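Local coordinates for histidine-containing Phosphotransfer Protein type 1, MtHPt1 (Medicago truncatula, PDB 3US6) that probably relays phosphoryl groups from cytokinin sensor histidine kinases to response regulators, acting as a histidine phosphotransfer mediator in plant hormone signalling, at residues Arg8-Tyr13 with Leu134-Gln139; Glu20-Gly25 with Lys127-Thr132; Leu28-Leu33 with Pro39-Glu44. One frame throughout, in Å; residues are numbered along the deposited sequence.

Contact 1 (Arg8-Tyr13 with Leu134-Gln139); sequences RQWVDY and LRLEQQ
Trp10 and Leu136 bring the two backbones together, their CA atoms 6.9 Å apart where helices 3-19 and 109-142 run nearly antiparallel, at 158° between the short segments. This is an antiparallel helix pair in the all-helical HPt protein, joining the N-terminal helix to the last and longest one. The contact is narrow and rests on two neighbouring residues of the long helix. Leu136 points at the facing helix, and with CG anti to its backbone N it lays methyl CD2 against the root of Trp10, 3.5 Å from its backbone N and 3.7 Å from its CB. On the outer, solvent-exposed flank Gln9 crosses Leu136 at about a right angle and only brushes its methyls. The next residue, Trp10, turns its indole inward, where it is buried, with Leu133, Ile140, Ile147 and Pro148 also packed on it, so its N-H needs an acceptor. Glu137 supplies one. Its CG lies 3.3 Å from Trp10 NE1, and the chain, extended beyond it, carries the carboxylate to the indole edge, the two planes turned 52° apart. The single hydrogen bond joins a polar N-H in an apolar setting to a charged group, which probably keeps the indole from rotating. Trp10 NE1 donates to Glu137 OE2 over 2.9 Å, close to the ring plane, meeting the oxygen on its anti side at an N-H...O angle of 156°.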
loop_
_atom_site.group_PDB
_atom_site.type_symbol
_atom_site.label_atom_id
_atom_site.label_comp_id
_atom_site.label_asym_id
_atom_site.label_seq_id
_atom_site.Cartn_x
_atom_site.Cartn_y
_atom_site.Cartn_z
ATOM N N ARG A 8 18.299 8.682 -11.624
ATOM C CA ARG A 8 17.358 9.739 -12.047
ATOM C C ARG A 8 15.954 9.169 -12.259
ATOM O O ARG A 8 14.954 9.787 -11.848
ATOM C CB ARG A 8 17.855 10.436 -13.312
ATOM C CG ARG A 8 19.099 11.316 -13.122
ATOM C CD ARG A 8 19.463 12.114 -14.423
ATOM N NE ARG A 8 19.911 11.261 -15.530
ATOM C CZ ARG A 8 21.156 10.818 -15.679
ATOM N NH1 ARG A 8 22.085 11.138 -14.784
ATOM N NH2 ARG A 8 21.473 10.046 -16.717
ATOM N N GLN A 9 15.841 7.976 -12.826
ATOM C CA GLN A 9 14.558 7.323 -12.987
ATOM C C GLN A 9 13.864 7.040 -11.669
ATOM O O GLN A 9 12.685 7.178 -11.579
ATOM C CB GLN A 9 14.726 6.010 -13.727
ATOM C CG GLN A 9 15.201 6.157 -15.125
ATOM C CD GLN A 9 15.452 4.812 -15.775
ATOM O OE1 GLN A 9 15.983 3.911 -15.183
ATOM N NE2 GLN A 9 15.060 4.700 -16.992
ATOM N N TRP A 10 14.630 6.644 -10.678
ATOM C CA TRP A 10 14.108 6.412 -9.337
ATOM C C TRP A 10 13.560 7.671 -8.731
ATOM O O TRP A 10 12.442 7.677 -8.217
ATOM C CB TRP A 10 15.227 5.824 -8.410
ATOM C CG TRP A 10 14.802 5.469 -6.981
ATOM C CD1 TRP A 10 14.344 4.287 -6.549
ATOM C CD2 TRP A 10 14.742 6.371 -5.844
ATOM N NE1 TRP A 10 14.015 4.365 -5.202
ATOM C CE2 TRP A 10 14.208 5.646 -4.776
ATOM C CE3 TRP A 10 15.056 7.721 -5.658
ATOM C CZ2 TRP A 10 14.069 6.192 -3.510
ATOM C CZ3 TRP A 10 14.870 8.271 -4.433
ATOM C CH2 TRP A 10 14.392 7.521 -3.373
ATOM N N VAL A 11 14.340 8.727 -8.792
ATOM C CA VAL A 11 13.824 10.012 -8.293
ATOM C C VAL A 11 12.494 10.384 -8.926
ATOM O O VAL A 11 11.528 10.739 -8.229
ATOM C CB VAL A 11 14.882 11.138 -8.500
ATOM C CG1 VAL A 11 14.315 12.525 -8.252
ATOM C CG2 VAL A 11 16.107 10.870 -7.623
ATOM N N ASP A 12 12.460 10.330 -10.250
ATOM C CA ASP A 12 11.263 10.695 -10.978
ATOM C C ASP A 12 10.088 9.749 -10.622
ATOM O O ASP A 12 8.929 10.215 -10.491
ATOM C CB ASP A 12 11.494 10.716 -12.498
ATOM C CG ASP A 12 12.457 11.817 -12.929
ATOM O OD1 ASP A 12 12.678 12.772 -12.146
ATOM O OD2 ASP A 12 12.988 11.689 -14.067
ATOM N N TYR A 13 10.322 8.441 -10.563
ATOM C CA TYR A 13 9.254 7.483 -10.286
ATOM C C TYR A 13 8.688 7.663 -8.891
ATOM O O TYR A 13 7.461 7.752 -8.693
ATOM C CB TYR A 13 9.756 6.068 -10.544
ATOM C CG TYR A 13 8.632 5.040 -10.661
ATOM C CD1 TYR A 13 7.825 5.017 -11.794
ATOM C CD2 TYR A 13 8.340 4.154 -9.651
ATOM C CE1 TYR A 13 6.787 4.112 -11.914
ATOM C CE2 TYR A 13 7.326 3.228 -9.777
ATOM C CZ TYR A 13 6.558 3.235 -10.907
ATOM O OH TYR A 13 5.556 2.279 -10.961
ATOM N N LEU A 134 11.011 -1.105 -6.025
ATOM C CA LEU A 134 11.950 -2.022 -5.344
ATOM C C LEU A 134 12.871 -2.761 -6.333
ATOM O O LEU A 134 14.062 -2.962 -6.043
ATOM C CB LEU A 134 11.203 -2.967 -4.430
ATOM C CG LEU A 134 10.666 -2.207 -3.224
ATOM C CD1 LEU A 134 9.729 -3.098 -2.458
ATOM C CD2 LEU A 134 11.812 -1.698 -2.287
ATOM N N ARG A 135 12.338 -3.120 -7.496
ATOM C CA ARG A 135 13.142 -3.729 -8.552
ATOM C C ARG A 135 14.225 -2.776 -9.064
ATOM O O ARG A 135 15.360 -3.186 -9.310
ATOM C CB ARG A 135 12.252 -4.183 -9.711
ATOM C CG ARG A 135 11.668 -5.576 -9.536
ATOM C CD ARG A 135 11.167 -6.135 -10.858
ATOM N NE ARG A 135 9.864 -5.587 -11.223
ATOM C CZ ARG A 135 8.705 -6.049 -10.766
ATOM N NH1 ARG A 135 8.683 -7.072 -9.921
ATOM N NH2 ARG A 135 7.566 -5.490 -11.153
ATOM N N LEU A 136 13.866 -1.504 -9.220
ATOM C CA LEU A 136 14.800 -0.478 -9.683
ATOM C C LEU A 136 15.906 -0.270 -8.629
ATOM O O LEU A 136 17.091 -0.210 -8.933
ATOM C CB LEU A 136 14.080 0.831 -9.955
ATOM C CG LEU A 136 14.965 1.970 -10.468
ATOM C CD1 LEU A 136 15.716 1.573 -11.708
ATOM C CD2 LEU A 136 14.079 3.167 -10.755
ATOM N N GLU A 137 15.518 -0.181 -7.355
ATOM C CA GLU A 137 16.481 -0.081 -6.286
ATOM C C GLU A 137 17.475 -1.258 -6.325
ATOM O O GLU A 137 18.661 -1.067 -6.120
ATOM C CB GLU A 137 15.821 -0.046 -4.917
ATOM C CG GLU A 137 15.059 1.230 -4.693
ATOM C CD GLU A 137 14.468 1.404 -3.286
ATOM O OE1 GLU A 137 14.799 0.635 -2.347
ATOM O OE2 GLU A 137 13.668 2.389 -3.105
ATOM N N GLN A 138 16.963 -2.476 -6.469
ATOM C CA GLN A 138 17.847 -3.633 -6.515
ATOM C C GLN A 138 18.837 -3.510 -7.666
ATOM O O GLN A 138 20.018 -3.858 -7.564
ATOM C CB GLN A 138 17.057 -4.939 -6.659
ATOM C CG GLN A 138 16.142 -5.295 -5.528
ATOM C CD GLN A 138 16.783 -5.857 -4.265
ATOM O OE1 GLN A 138 16.073 -6.048 -3.264
ATOM N NE2 GLN A 138 18.078 -6.186 -4.306
ATOM N N GLN A 139 18.372 -2.989 -8.803
ATOM C CA GLN A 139 19.266 -2.795 -9.955
ATOM C C GLN A 139 20.344 -1.736 -9.693
ATOM O O GLN A 139 21.536 -1.946 -9.977
ATOM C CB GLN A 139 18.478 -2.445 -11.218
ATOM C CG GLN A 139 17.597 -3.547 -11.669
ATOM C CD GLN A 139 16.419 -3.118 -12.583
ATOM O OE1 GLN A 139 16.241 -1.933 -12.926
ATOM N NE2 GLN A 139 15.568 -4.079 -12.894
#

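Contact 2 (Glu20-Gly25 with Lys127-Thr132); sequences EGFLDG and KNKLET
Phe22 and Lys129 form the tight centre of this contact, a CH-pi interaction between the connection from helix 3-19 to helix 25-32 and the long helix 109-142 of the HPt fold. The connection leaves the first helix through a Schellman motif: Gly21 takes its positive phi, and after it Phe22 and Leu23 both point at the long helix; Asp24 then serves as N-cap of the next helix, its OD1 accepting from the backbone N of Gln26. Lys129 reaches across the aromatic ring at about a right angle. Its CE sits over one face, 3.6 Å from the ring centroid and 18° off the normal, nearest to Phe22 CE2 at 3.5 Å. The chain runs extended as far as CE and then bends at chi4 (-68°), which carries NZ beyond the ring toward Glu20. Arg92, Glu122 and Leu125 also pack on Phe22, which is buried. With the ring cut back to an alanine, the Lys129 methylenes would probably lose the face they lie on and the ammonium would be freer to swing. Deeper in, the match is looser: Leu23 CD2 and Leu130 CD2 meet at 4.3 Å, with Val46 and Phe50 of helix 41-64 adding to the cover on Leu130. The solvent side is looser still and is bridged by water. Glu20 OE1 lies near the plane of the Phe22 ring, at its edge, and stands 4.1 Å from Lys129 NZ, too far for a salt bridge, though the opposite charges probably still attract. Two waters close the gap, each accepting from the ammonium and donating to the same carboxylate oxygen. The first lies 2.9 Å from Lys129 NZ and 2.8 Å from Glu20 OE1.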
loop_
_atom_site.group_PDB
_atom_site.type_symbol
_atom_site.label_atom_id
_atom_site.label_comp_id
_atom_site.label_asym_id
_atom_site.label_seq_id
_atom_site.Cartn_x
_atom_site.Cartn_y
_atom_site.Cartn_z
ATOM N N GLU A 20 1.108 11.898 -6.613
ATOM C CA GLU A 20 -0.192 11.319 -6.951
ATOM C C GLU A 20 -0.889 10.737 -5.718
ATOM O O GLU A 20 -2.010 10.296 -5.845
ATOM C CB GLU A 20 -0.070 10.277 -8.033
ATOM C CG GLU A 20 0.413 10.939 -9.343
ATOM C CD GLU A 20 0.822 9.985 -10.431
ATOM O OE1 GLU A 20 0.766 8.755 -10.294
ATOM O OE2 GLU A 20 1.129 10.499 -11.535
ATOM N N GLY A 21 -0.212 10.696 -4.567
ATOM C CA GLY A 21 -0.825 10.251 -3.340
ATOM C C GLY A 21 -0.681 8.794 -3.036
ATOM O O GLY A 21 -1.261 8.379 -2.051
ATOM N N PHE A 22 0.075 8.039 -3.830
ATOM C CA PHE A 22 0.243 6.646 -3.572
ATOM C C PHE A 22 1.062 6.363 -2.316
ATOM O O PHE A 22 0.816 5.376 -1.623
ATOM C CB PHE A 22 0.839 5.915 -4.735
ATOM C CG PHE A 22 -0.109 5.868 -5.907
ATOM C CD1 PHE A 22 -1.192 5.000 -5.900
ATOM C CD2 PHE A 22 0.031 6.721 -6.976
ATOM C CE1 PHE A 22 -2.130 5.014 -6.964
ATOM C CE2 PHE A 22 -0.851 6.712 -8.063
ATOM C CZ PHE A 22 -1.976 5.865 -8.010
ATOM N N LEU A 23 2.051 7.246 -2.028
ATOM C CA LEU A 23 2.894 7.167 -0.840
ATOM C C LEU A 23 2.857 8.512 -0.130
ATOM O O LEU A 23 2.711 9.566 -0.770
ATOM C CB LEU A 23 4.315 6.814 -1.183
ATOM C CG LEU A 23 4.543 5.502 -1.848
ATOM C CD1 LEU A 23 6.005 5.430 -2.261
ATOM C CD2 LEU A 23 4.149 4.356 -0.984
ATOM N N ASP A 24 2.984 8.458 1.186
ATOM C CA ASP A 24 3.089 9.633 2.026
ATOM C C ASP A 24 4.296 9.544 2.925
ATOM O O ASP A 24 5.162 8.669 2.774
ATOM C CB ASP A 24 1.795 9.906 2.822
ATOM C CG ASP A 24 1.559 8.921 3.933
ATOM O OD1 ASP A 24 2.485 8.168 4.313
ATOM O OD2 ASP A 24 0.443 8.909 4.493
ATOM N N GLY A 25 4.403 10.484 3.850
ATOM C CA GLY A 25 5.588 10.601 4.675
ATOM C C GLY A 25 5.853 9.391 5.526
ATOM O O GLY A 25 6.994 9.233 6.029
ATOM N N LYS A 127 0.769 -1.812 -4.889
ATOM C CA LYS A 127 1.600 -3.003 -4.894
ATOM C C LYS A 127 2.448 -3.021 -6.148
ATOM O O LYS A 127 3.666 -3.245 -6.045
ATOM C CB LYS A 127 0.747 -4.251 -4.806
ATOM C CG LYS A 127 1.510 -5.549 -4.990
ATOM C CD LYS A 127 0.609 -6.762 -4.916
ATOM C CE LYS A 127 1.472 -8.032 -4.858
ATOM N NZ LYS A 127 0.704 -9.188 -5.389
ATOM N N ASN A 128 1.828 -2.896 -7.297
ATOM C CA ASN A 128 2.549 -2.922 -8.541
ATOM C C ASN A 128 3.626 -1.827 -8.574
ATOM O O ASN A 128 4.762 -2.107 -8.982
ATOM C CB ASN A 128 1.637 -2.896 -9.731
ATOM C CG ASN A 128 1.027 -4.254 -9.976
ATOM O OD1 ASN A 128 1.627 -5.119 -10.598
ATOM N ND2 ASN A 128 -0.200 -4.415 -9.502
ATOM N N LYS A 129 3.294 -0.611 -8.171
ATOM C CA LYS A 129 4.246 0.493 -8.257
ATOM C C LYS A 129 5.418 0.211 -7.293
ATOM O O LYS A 129 6.605 0.514 -7.590
ATOM C CB LYS A 129 3.588 1.827 -7.913
ATOM C CG LYS A 129 2.610 2.282 -8.975
ATOM C CD LYS A 129 1.819 3.470 -8.483
ATOM C CE LYS A 129 0.880 4.100 -9.523
ATOM N NZ LYS A 129 1.614 4.741 -10.588
ATOM N N LEU A 130 5.134 -0.291 -6.086
ATOM C CA LEU A 130 6.182 -0.633 -5.134
ATOM C C LEU A 130 7.113 -1.713 -5.669
ATOM O O LEU A 130 8.334 -1.648 -5.471
ATOM C CB LEU A 130 5.623 -1.045 -3.778
ATOM C CG LEU A 130 5.117 0.109 -2.915
ATOM C CD1 LEU A 130 4.394 -0.369 -1.721
ATOM C CD2 LEU A 130 6.286 0.974 -2.464
ATOM N N GLU A 131 6.551 -2.705 -6.352
ATOM C CA GLU A 131 7.391 -3.767 -6.941
ATOM C C GLU A 131 8.356 -3.144 -7.946
ATOM O O GLU A 131 9.525 -3.526 -8.021
ATOM C CB GLU A 131 6.555 -4.868 -7.524
ATOM C CG GLU A 131 5.810 -5.594 -6.445
ATOM C CD GLU A 131 4.925 -6.694 -7.011
ATOM O OE1 GLU A 131 4.443 -6.627 -8.171
ATOM O OE2 GLU A 131 4.558 -7.633 -6.275
ATOM N N THR A 132 7.847 -2.282 -8.793
ATOM C CA THR A 132 8.659 -1.561 -9.777
ATOM C C THR A 132 9.769 -0.721 -9.068
ATOM O O THR A 132 10.946 -0.743 -9.453
ATOM C CB THR A 132 7.813 -0.708 -10.704
ATOM O OG1 THR A 132 7.033 -1.596 -11.503
ATOM C CG2 THR A 132 8.655 0.218 -11.615
HETATM O O HOH W 1 2.808 7.062 -9.343
HETATM O O HOH W 2 -0.125 6.792 -11.823
#

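Contact 3 (Leu28-Leu33 with Pro39-Glu44); sequences LQLQQL and PEFVFE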
loop_
_atom_site.group_PDB
_atom_site.type_symbol
_atom_site.label_atom_id
_atom_site.label_comp_id
_atom_site.label_asym_id
_atom_site.label_seq_id
_atom_site.Cartn_x
_atom_site.Cartn_y
_atom_site.Cartn_z
ATOM N N LEU A 28 8.578 7.478 3.950
ATOM C CA LEU A 28 9.893 8.031 4.271
ATOM C C LEU A 28 10.368 7.636 5.657
ATOM O O LEU A 28 11.564 7.463 5.902
ATOM C CB LEU A 28 9.848 9.544 4.202
ATOM C CG LEU A 28 9.460 10.073 2.858
ATOM C CD1 LEU A 28 9.726 11.557 2.952
ATOM C CD2 LEU A 28 10.275 9.453 1.747
ATOM N N GLN A 29 9.462 7.541 6.613
ATOM C CA GLN A 29 9.810 7.015 7.947
ATOM C C GLN A 29 10.354 5.574 7.943
ATOM O O GLN A 29 11.343 5.272 8.646
ATOM C CB GLN A 29 8.649 7.155 8.911
ATOM C CG GLN A 29 8.908 6.502 10.256
ATOM C CD GLN A 29 7.713 6.676 11.189
ATOM O OE1 GLN A 29 7.116 7.777 11.271
ATOM N NE2 GLN A 29 7.285 5.571 11.804
ATOM N N LEU A 30 9.810 4.700 7.097
ATOM C CA LEU A 30 10.372 3.347 6.964
ATOM C C LEU A 30 11.769 3.436 6.455
ATOM O O LEU A 30 12.661 2.730 6.929
ATOM C CB LEU A 30 9.590 2.509 5.941
ATOM C CG LEU A 30 8.207 2.148 6.270
ATOM C CD1 LEU A 30 7.789 1.202 5.098
ATOM C CD2 LEU A 30 8.109 1.471 7.642
ATOM N N GLN A 31 11.990 4.326 5.492
ATOM C CA GLN A 31 13.322 4.513 4.939
ATOM C C GLN A 31 14.326 4.992 6.007
ATOM O O GLN A 31 15.506 4.656 5.955
ATOM C CB GLN A 31 13.241 5.481 3.731
ATOM C CG GLN A 31 12.491 4.963 2.489
ATOM C CD GLN A 31 12.370 6.060 1.414
ATOM O OE1 GLN A 31 12.320 7.246 1.739
ATOM N NE2 GLN A 31 12.327 5.666 0.157
ATOM N N GLN A 32 13.860 5.752 6.970
ATOM C CA GLN A 32 14.706 6.254 8.023
ATOM C C GLN A 32 15.290 5.119 8.847
ATOM O O GLN A 32 16.381 5.245 9.351
ATOM C CB GLN A 32 13.973 7.243 8.912
ATOM C CG GLN A 32 13.774 8.605 8.309
ATOM C CD GLN A 32 12.849 9.478 9.141
ATOM O OE1 GLN A 32 11.801 9.885 8.683
ATOM N NE2 GLN A 32 13.226 9.728 10.367
ATOM N N LEU A 33 14.540 4.033 8.996
ATOM C CA LEU A 33 14.983 2.872 9.812
ATOM C C LEU A 33 15.814 1.845 9.018
ATOM O O LEU A 33 16.259 0.806 9.536
ATOM C CB LEU A 33 13.749 2.176 10.407
ATOM C CG LEU A 33 12.978 2.939 11.501
ATOM C CD1 LEU A 33 11.688 2.226 11.828
ATOM C CD2 LEU A 33 13.793 3.028 12.688
ATOM N N PRO A 39 19.743 -3.286 5.071
ATOM C CA PRO A 39 19.467 -2.616 3.821
ATOM C C PRO A 39 18.209 -3.097 3.152
ATOM O O PRO A 39 17.774 -2.503 2.140
ATOM C CB PRO A 39 20.691 -3.052 2.989
ATOM C CG PRO A 39 21.111 -4.293 3.666
ATOM C CD PRO A 39 20.983 -4.094 5.023
ATOM N N GLU A 40 17.639 -4.191 3.664
ATOM C CA GLU A 40 16.406 -4.763 3.112
ATOM C C GLU A 40 15.177 -4.586 3.998
ATOM O O GLU A 40 14.118 -5.183 3.707
ATOM C CB GLU A 40 16.620 -6.266 2.895
ATOM C CG GLU A 40 17.877 -6.577 2.031
ATOM C CD GLU A 40 17.909 -5.865 0.670
ATOM O OE1 GLU A 40 16.839 -5.507 0.153
ATOM O OE2 GLU A 40 19.005 -5.673 0.095
ATOM N N PHE A 41 15.254 -3.718 5.010
ATOM C CA PHE A 41 14.129 -3.523 5.896
ATOM C C PHE A 41 12.829 -3.085 5.164
ATOM O O PHE A 41 11.752 -3.594 5.455
ATOM C CB PHE A 41 14.519 -2.462 6.947
ATOM C CG PHE A 41 13.386 -2.056 7.863
ATOM C CD1 PHE A 41 12.804 -2.987 8.773
ATOM C CD2 PHE A 41 12.909 -0.792 7.811
ATOM C CE1 PHE A 41 11.758 -2.539 9.570
ATOM C CE2 PHE A 41 11.809 -0.392 8.632
ATOM C CZ PHE A 41 11.302 -1.288 9.487
ATOM N N VAL A 42 12.904 -2.114 4.275
ATOM C CA VAL A 42 11.705 -1.626 3.595
ATOM C C VAL A 42 11.058 -2.730 2.757
ATOM O O VAL A 42 9.873 -2.930 2.832
ATOM C CB VAL A 42 11.997 -0.324 2.783
ATOM C CG1 VAL A 42 10.787 0.087 1.950
ATOM C CG2 VAL A 42 12.448 0.808 3.648
ATOM N N PHE A 43 11.881 -3.422 1.999
ATOM C CA PHE A 43 11.402 -4.574 1.233
ATOM C C PHE A 43 10.648 -5.566 2.147
ATOM O O PHE A 43 9.575 -6.091 1.839
ATOM C CB PHE A 43 12.565 -5.274 0.545
ATOM C CG PHE A 43 12.155 -6.492 -0.191
ATOM C CD1 PHE A 43 11.843 -6.429 -1.533
ATOM C CD2 PHE A 43 12.075 -7.713 0.445
ATOM C CE1 PHE A 43 11.472 -7.569 -2.219
ATOM C CE2 PHE A 43 11.686 -8.837 -0.227
ATOM C CZ PHE A 43 11.377 -8.752 -1.578
ATOM N N GLU A 44 11.254 -5.880 3.293
ATOM C CA GLU A 44 10.661 -6.866 4.185
ATOM C C GLU A 44 9.307 -6.410 4.727
ATOM O O GLU A 44 8.361 -7.188 4.840
ATOM C CB GLU A 44 11.631 -7.203 5.324
ATOM C CG GLU A 44 12.883 -7.799 4.737
ATOM C CD GLU A 44 14.016 -7.941 5.746
ATOM O OE1 GLU A 44 13.858 -7.426 6.883
ATOM O OE2 GLU A 44 15.046 -8.576 5.384
#
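Phe41 turns the edge of its ring to the end of helix 25-32, so that Leu30 O lies in the ring plane, 3.6 Å from Phe41 CD2. An aliphatic group joins it: Leu33 CB comes to 3.7 Å from Phe41 CE2, the two side chains crossing obliquely, and Leu33 CD1 stands a little farther from the same carbon. Ring atoms CD2 and CE2 thus meet both a backbone carbonyl and a leucine. What places them there is the first torsion of Phe41, which puts CG opposite the backbone N (chi1 174°) and swings the ring toward the preceding helix. Because Leu33 is exposed and Phe41 partly so, this is the outer part of the contact.

The two segments make a helix-loop-helix connection of the all-helical HPt protein: helix 25-32 ends, a short loop follows, and helix 41-64 begins with Glu40 at its N-cap position. Within the loop, Gln34 OE1 accepts from the backbone N of Val42, and Asn38 ND2 donates to Leu33 O, so the turn is tied at both ends.

Val42 covers the inner side. It sets CG1 anti to the backbone N and CG2 anti to the carbonyl carbon, and it is CG2 that does the touching. This methyl packs against Leu30 CB at 4.0 Å, Leu30 O at 3.8 Å and Gln31 N at 4.0 Å. Both Leu30 and Val42 are buried, and their CA atoms, 6.2 Å apart, are the nearest across the segments. Leu30 CD2 approaches Phe41 CE2 more distantly, at 4.3 Å, linking the inner pair to the aromatic ring.

Overall arrangement
Along the chain the three contacts are nested: contact 3 lies inside the loop closed by contact 2, which in turn lies inside the loop closed by contact 1. Contacts 1 and 2 share helix 109-142, their centres about 12 Å apart, and touch where Tyr13 packs on Lys129 and Thr132. Contact 3 has its centre about 15 Å from that of contact 1 and about 14 Å from that of contact 2. It meets contact 1 through Phe43 on Leu134 and Trp10 on Gln31. Together they pack the N-terminal helices 3-19 and 25-32 on helices 41-64 and 109-142 of the HPt bundle, whose predicted phosphorylation site, His79 on helix 71-88, carries no phosphoryl group in this structure.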